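Local coordinates for N-acetylmuramoyl-L-alanine amidase domain-containing protein SAOUHSC_02979 (Staphylococcus aureus, PDB 5T1Q) that probably hydrolyses amide bonds of the bacterial cell wall, as a secreted amidase whose present fragment joins a glucosaminidase-type domain to a C-terminal CHAP domain, at residues 35-39 with 338-342; 237-243 with 258-264. All coordinates share one frame; numbering follows the deposited sequence.

Contact 1 of 2, residues 35-39 with 338-342; sequences SLFET and GIISH
E38 and H342 meet through a histidine-carboxylate hydrogen bond: NE2 of H342 donates to OE2 of E38 at 2.7 Å, nearly straight at 163°. The carboxylate receives it on its anti lone pair, and OE2 lies in the imidazole plane, at the ring's edge. With CG anti to the backbone N (chi1 -151°) and the chain extended beyond it, E38 spans the gap to the next strand. The pair closes off a short parallel pairing, in which strand 37-39, from the N-terminal part of the chain, is added to the mixed sheet of the CHAP domain beside strand 339-345. Two backbone bonds make the join: F37 N to G338 O at 2.9 Å, and I340 N to F37 O at 2.8 Å. G338 enters the pairing with a positive phi (65°), a conformation easiest for a residue without a side chain. F37 and I339 are bridge partners on one face, where CB of F37 lies 4.3 Å from CD1 of I339; F52 of strand 52-54 and K198 of helix 195-205 touch both residues there. E38 and I340 occupy the other face, CG2 of I340 packing 3.9 Å from CD of E38, beside the carboxylate that H342 binds. L36 adds its CB to this side, 4.2 Å from CD1 of I340, while W255 of helix 253-262 touches L36 and Y256 touches I340. At the far end, a water bonds to OG1 of T39 at 2.6 Å and accepts a weak bond from ND1 of H342 at 3.2 Å.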
loop_
_atom_site.group_PDB
_atom_site.type_symbol
_atom_site.label_atom_id
_atom_site.label_comp_id
_atom_site.label_asym_id
_atom_site.label_seq_id
_atom_site.Cartn_x
_atom_site.Cartn_y
_atom_site.Cartn_z
ATOM N N SER A 35 -0.957 2.147 -1.778
ATOM C CA SER A 35 0.376 2.632 -1.397
ATOM C C SER A 35 1.005 1.845 -0.262
ATOM O O SER A 35 0.321 1.402 0.642
ATOM C CB SER A 35 0.311 4.094 -0.983
ATOM O OG SER A 35 -0.253 4.881 -2.009
ATOM N N LEU A 36 2.318 1.695 -0.337
ATOM C CA LEU A 36 3.101 1.040 0.682
ATOM C C LEU A 36 3.840 2.106 1.479
ATOM O O LEU A 36 4.130 3.187 0.970
ATOM C CB LEU A 36 4.083 0.068 0.055
ATOM C CG LEU A 36 3.381 -1.064 -0.711
ATOM C CD1 LEU A 36 4.383 -1.785 -1.571
ATOM C CD2 LEU A 36 2.668 -2.020 0.235
ATOM N N PHE A 37 4.123 1.777 2.732
ATOM C CA PHE A 37 4.763 2.676 3.672
ATOM C C PHE A 37 5.825 1.971 4.490
ATOM O O PHE A 37 5.734 0.770 4.754
ATOM C CB PHE A 37 3.722 3.220 4.655
ATOM C CG PHE A 37 2.674 4.068 4.015
ATOM C CD1 PHE A 37 1.568 3.490 3.424
ATOM C CD2 PHE A 37 2.802 5.454 3.994
ATOM C CE1 PHE A 37 0.611 4.267 2.818
ATOM C CE2 PHE A 37 1.840 6.238 3.397
ATOM C CZ PHE A 37 0.746 5.645 2.801
ATOM N N GLU A 38 6.814 2.743 4.923
ATOM C CA GLU A 38 7.871 2.227 5.785
ATOM C C GLU A 38 7.820 3.050 7.069
ATOM O O GLU A 38 7.288 4.170 7.078
ATOM C CB GLU A 38 9.207 2.332 5.057
ATOM C CG GLU A 38 10.229 1.277 5.468
ATOM C CD GLU A 38 11.277 1.020 4.404
ATOM O OE1 GLU A 38 11.090 1.462 3.252
ATOM O OE2 GLU A 38 12.287 0.351 4.712
ATOM N N THR A 39 8.311 2.479 8.167
ATOM C CA THR A 39 8.358 3.202 9.441
ATOM C C THR A 39 9.394 4.315 9.355
ATOM O O THR A 39 10.493 4.104 8.859
ATOM C CB THR A 39 8.701 2.289 10.637
ATOM O OG1 THR A 39 9.743 1.371 10.259
ATOM C CG2 THR A 39 7.467 1.507 11.087
ATOM N N GLY A 338 0.079 -2.968 4.383
ATOM C CA GLY A 338 0.853 -2.063 3.518
ATOM C C GLY A 338 2.109 -1.479 4.172
ATOM O O GLY A 338 2.601 -0.421 3.766
ATOM N N ILE A 339 2.622 -2.174 5.176
ATOM C CA ILE A 339 3.799 -1.725 5.909
ATOM C C ILE A 339 5.004 -2.600 5.579
ATOM O O ILE A 339 4.923 -3.820 5.632
ATOM C CB ILE A 339 3.569 -1.817 7.428
ATOM C CG1 ILE A 339 2.291 -1.091 7.845
ATOM C CG2 ILE A 339 4.782 -1.280 8.194
ATOM C CD1 ILE A 339 2.281 0.381 7.550
ATOM N N ILE A 340 6.098 -1.955 5.214
ATOM C CA ILE A 340 7.373 -2.596 4.993
ATOM C C ILE A 340 8.120 -2.439 6.325
ATOM O O ILE A 340 8.196 -1.340 6.844
ATOM C CB ILE A 340 8.141 -1.896 3.866
ATOM C CG1 ILE A 340 7.416 -2.119 2.539
ATOM C CG2 ILE A 340 9.579 -2.407 3.776
ATOM C CD1 ILE A 340 7.888 -1.187 1.450
ATOM N N SER A 341 8.592 -3.549 6.889
ATOM C CA SER A 341 9.299 -3.565 8.184
ATOM C C SER A 341 10.573 -4.410 8.103
ATOM O O SER A 341 10.879 -5.006 7.071
ATOM C CB SER A 341 8.384 -4.112 9.289
ATOM O OG SER A 341 7.972 -5.426 8.977
ATOM N N HIS A 342 11.312 -4.447 9.200
ATOM C CA HIS A 342 12.594 -5.131 9.221
ATOM C C HIS A 342 12.861 -5.676 10.607
ATOM O O HIS A 342 12.334 -5.162 11.589
ATOM C CB HIS A 342 13.732 -4.134 8.908
ATOM C CG HIS A 342 13.282 -2.872 8.248
ATOM N ND1 HIS A 342 13.077 -1.706 8.954
ATOM C CD2 HIS A 342 12.989 -2.588 6.957
ATOM C CE1 HIS A 342 12.675 -0.756 8.126
ATOM N NE2 HIS A 342 12.607 -1.269 6.909
HETATM O O HOH W 1 11.770 0.059 11.329
#

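Contact 2 of 2, residues 237-243 with 258-264; sequences KPFREVS and YNRMKQF
The irregular, extended chain of K237-S243 runs past the C-terminal part of helix 253-262, with F239 CA 6.8 Å from R260 CA and E241 CA 6.3 Å from N259 CA. K237 and P238 turn their carbonyls to side chains of 258-264. R260 puts both terminal nitrogens on K237 O, NH2 at 2.7 Å from near the carbonyl plane and NH1 at 2.9 Å from above it, and that oxygen lies close to the guanidinium plane. Q263 NE2 bonds P238 O at 2.9 Å, almost straight (173°) and in the carbonyl plane. The other end of this amide, OE1, accepts from R260 NH1 at 2.9 Å, which ties the side chains of R260 and Q263 together and fixes which way the amide faces. F239 turns its ring at 84° to that amide, and its edge meets CB of N259 at 4.1 Å. V242 CG2 packs against Q263 CG at 3.5 Å, though V242 is poorly ordered. CE2 of F264 lies over one face of the guanidinium, offset toward its rim. E319 of strand 314-321 forms a salt bridge with R260 NH2, probably balancing the charge, while NH1 and NH2 also hold the neutral carbonyl of K237.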
loop_
_atom_site.group_PDB
_atom_site.type_symbol
_atom_site.label_atom_id
_atom_site.label_comp_id
_atom_site.label_asym_id
_atom_site.label_seq_id
_atom_site.Cartn_x
_atom_site.Cartn_y
_atom_site.Cartn_z
ATOM N N LYS A 237 20.052 0.832 1.329
ATOM C CA LYS A 237 19.400 1.565 0.242
ATOM C C LYS A 237 17.882 1.651 0.481
ATOM O O LYS A 237 17.260 0.668 0.897
ATOM C CB LYS A 237 19.688 0.872 -1.098
ATOM C CG LYS A 237 19.004 1.490 -2.306
ATOM C CD LYS A 237 19.196 0.657 -3.565
ATOM C CE LYS A 237 20.630 0.681 -4.061
ATOM N NZ LYS A 237 20.742 0.027 -5.393
ATOM N N PRO A 238 17.287 2.831 0.237
ATOM C CA PRO A 238 15.844 2.949 0.443
ATOM C C PRO A 238 15.050 2.094 -0.542
ATOM O O PRO A 238 15.537 1.797 -1.649
ATOM C CB PRO A 238 15.560 4.447 0.217
ATOM C CG PRO A 238 16.750 4.987 -0.519
ATOM C CD PRO A 238 17.915 4.115 -0.147
ATOM N N PHE A 239 13.851 1.682 -0.138
ATOM C CA PHE A 239 13.020 0.896 -1.012
ATOM C C PHE A 239 12.430 1.763 -2.109
ATOM O O PHE A 239 12.084 2.907 -1.868
ATOM C CB PHE A 239 11.879 0.199 -0.266
ATOM C CG PHE A 239 10.986 -0.617 -1.175
ATOM C CD1 PHE A 239 11.443 -1.807 -1.718
ATOM C CD2 PHE A 239 9.715 -0.178 -1.509
ATOM C CE1 PHE A 239 10.648 -2.558 -2.572
ATOM C CE2 PHE A 239 8.911 -0.920 -2.358
ATOM C CZ PHE A 239 9.378 -2.120 -2.888
ATOM N N ARG A 240 12.340 1.196 -3.308
ATOM C CA ARG A 240 11.715 1.849 -4.470
ATOM C C ARG A 240 11.137 0.758 -5.355
ATOM O O ARG A 240 11.734 -0.303 -5.502
ATOM C CB ARG A 240 12.697 2.728 -5.276
ATOM C CG ARG A 240 13.243 3.926 -4.509
ATOM C CD ARG A 240 13.944 4.974 -5.383
ATOM N NE ARG A 240 13.028 5.921 -6.063
ATOM C CZ ARG A 240 12.600 5.848 -7.335
ATOM N NH1 ARG A 240 11.786 6.795 -7.809
ATOM N NH2 ARG A 240 12.973 4.860 -8.150
ATOM N N GLU A 241 9.960 1.020 -5.908
ATOM C CA GLU A 241 9.284 0.087 -6.806
ATOM C C GLU A 241 9.987 0.240 -8.147
ATOM O O GLU A 241 10.021 1.327 -8.724
ATOM C CB GLU A 241 7.791 0.431 -6.877
ATOM C CG GLU A 241 6.898 -0.557 -7.623
ATOM C CD GLU A 241 5.400 -0.309 -7.381
ATOM O OE1 GLU A 241 5.011 0.076 -6.245
ATOM O OE2 GLU A 241 4.599 -0.536 -8.319
ATOM N N VAL A 242 10.580 -0.849 -8.622
ATOM C CA VAL A 242 11.385 -0.823 -9.836
ATOM C C VAL A 242 10.572 -1.132 -11.089
ATOM O O VAL A 242 10.351 -0.264 -11.941
ATOM C CB VAL A 242 12.555 -1.848 -9.730
ATOM C CG1 VAL A 242 13.467 -1.769 -10.957
ATOM C CG2 VAL A 242 13.348 -1.626 -8.448
ATOM N N SER A 243 10.119 -2.377 -11.175
ATOM C CA SER A 243 9.420 -2.861 -12.353
ATOM C C SER A 243 7.999 -2.336 -12.514
ATOM O O SER A 243 7.394 -1.791 -11.583
ATOM C CB SER A 243 9.394 -4.398 -12.335
ATOM O OG SER A 243 8.708 -4.887 -11.193
ATOM N N TYR A 258 10.622 -9.833 -4.602
ATOM C CA TYR A 258 10.847 -9.726 -6.030
ATOM C C TYR A 258 11.358 -8.326 -6.377
ATOM O O TYR A 258 12.375 -8.188 -7.063
ATOM C CB TYR A 258 9.554 -10.032 -6.799
ATOM C CG TYR A 258 9.646 -9.805 -8.302
ATOM C CD1 TYR A 258 9.390 -8.544 -8.854
ATOM C CD2 TYR A 258 9.973 -10.845 -9.164
ATOM C CE1 TYR A 258 9.481 -8.327 -10.231
ATOM C CE2 TYR A 258 10.066 -10.639 -10.538
ATOM C CZ TYR A 258 9.828 -9.380 -11.062
ATOM O OH TYR A 258 9.912 -9.194 -12.427
ATOM N N ASN A 259 10.660 -7.299 -5.878
ATOM C CA ASN A 259 11.040 -5.894 -6.146
ATOM C C ASN A 259 12.331 -5.471 -5.472
ATOM O O ASN A 259 13.178 -4.840 -6.092
ATOM C CB ASN A 259 9.909 -4.933 -5.772
ATOM C CG ASN A 259 8.791 -4.930 -6.805
ATOM O OD1 ASN A 259 7.806 -5.646 -6.671
ATOM N ND2 ASN A 259 8.992 -4.211 -7.883
ATOM N N ARG A 260 12.503 -5.843 -4.212
ATOM C CA ARG A 260 13.707 -5.452 -3.491
ATOM C C ARG A 260 14.941 -6.036 -4.155
ATOM O O ARG A 260 15.958 -5.361 -4.258
ATOM C CB ARG A 260 13.610 -5.869 -2.018
ATOM C CG ARG A 260 14.800 -5.484 -1.146
ATOM C CD ARG A 260 15.010 -3.990 -1.119
ATOM N NE ARG A 260 16.026 -3.585 -0.155
ATOM C CZ ARG A 260 16.442 -2.336 0.021
ATOM N NH1 ARG A 260 15.948 -1.346 -0.722
ATOM N NH2 ARG A 260 17.372 -2.073 0.935
HETATM N N MSE A 261 14.838 -7.281 -4.628
HETATM C CA MSE A 261 15.963 -7.947 -5.310
HETATM C C MSE A 261 16.329 -7.208 -6.578
HETATM O O MSE A 261 17.509 -7.082 -6.914
HETATM C CB MSE A 261 15.648 -9.403 -5.651
HETATM C CG MSE A 261 15.763 -10.289 -4.412
HETATM SE SE MSE A 261 15.284 -12.153 -4.869
HETATM C CE MSE A 261 17.142 -12.617 -5.283
ATOM N N LYS A 262 15.321 -6.735 -7.303
ATOM C CA LYS A 262 15.566 -5.968 -8.534
ATOM C C LYS A 262 16.346 -4.673 -8.329
ATOM O O LYS A 262 17.079 -4.277 -9.212
ATOM C CB LYS A 262 14.275 -5.674 -9.292
ATOM C CG LYS A 262 13.982 -6.702 -10.358
ATOM C CD LYS A 262 12.667 -6.441 -11.069
ATOM C CE LYS A 262 12.599 -7.236 -12.367
ATOM N NZ LYS A 262 12.978 -8.669 -12.183
ATOM N N GLN A 263 16.197 -4.020 -7.179
ATOM C CA GLN A 263 16.962 -2.803 -6.914
ATOM C C GLN A 263 18.463 -3.061 -6.939
ATOM O O GLN A 263 19.249 -2.135 -7.149
ATOM C CB GLN A 263 16.612 -2.197 -5.564
ATOM C CG GLN A 263 15.184 -1.730 -5.428
ATOM C CD GLN A 263 14.985 -0.944 -4.154
ATOM O OE1 GLN A 263 14.447 -1.461 -3.174
ATOM N NE2 GLN A 263 15.485 0.291 -4.134
ATOM N N PHE A 264 18.856 -4.311 -6.691
ATOM C CA PHE A 264 20.265 -4.672 -6.701
ATOM C C PHE A 264 20.691 -5.434 -7.966
ATOM O O PHE A 264 21.721 -6.095 -7.973
ATOM C CB PHE A 264 20.603 -5.445 -5.434
ATOM C CG PHE A 264 20.339 -4.667 -4.180
ATOM C CD1 PHE A 264 21.215 -3.664 -3.774
ATOM C CD2 PHE A 264 19.202 -4.914 -3.411
ATOM C CE1 PHE A 264 20.970 -2.943 -2.607
ATOM C CE2 PHE A 264 18.960 -4.202 -2.245
ATOM C CZ PHE A 264 19.846 -3.218 -1.840
#

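How the contacts relate
The two contacts illustrate how a CHAP domain can be extended at one sheet edge and covered by a helix and loop. Their centres lie 13 Å apart, and contact 2 is nested within the long loop that contact 1 closes: 35-39 comes first, then 237-243, 258-264 and finally 338-342. Helix 253-262 and the mixed sheet link them. The first half of the helix faces contact 1, its later residues contact 2. F239 is the direct meeting point, its CD2 lying 3.6 Å from I340 CD1. Loop, helix and sheet thus form one packed unit, to which the N-terminal part of the chain is joined by a strand.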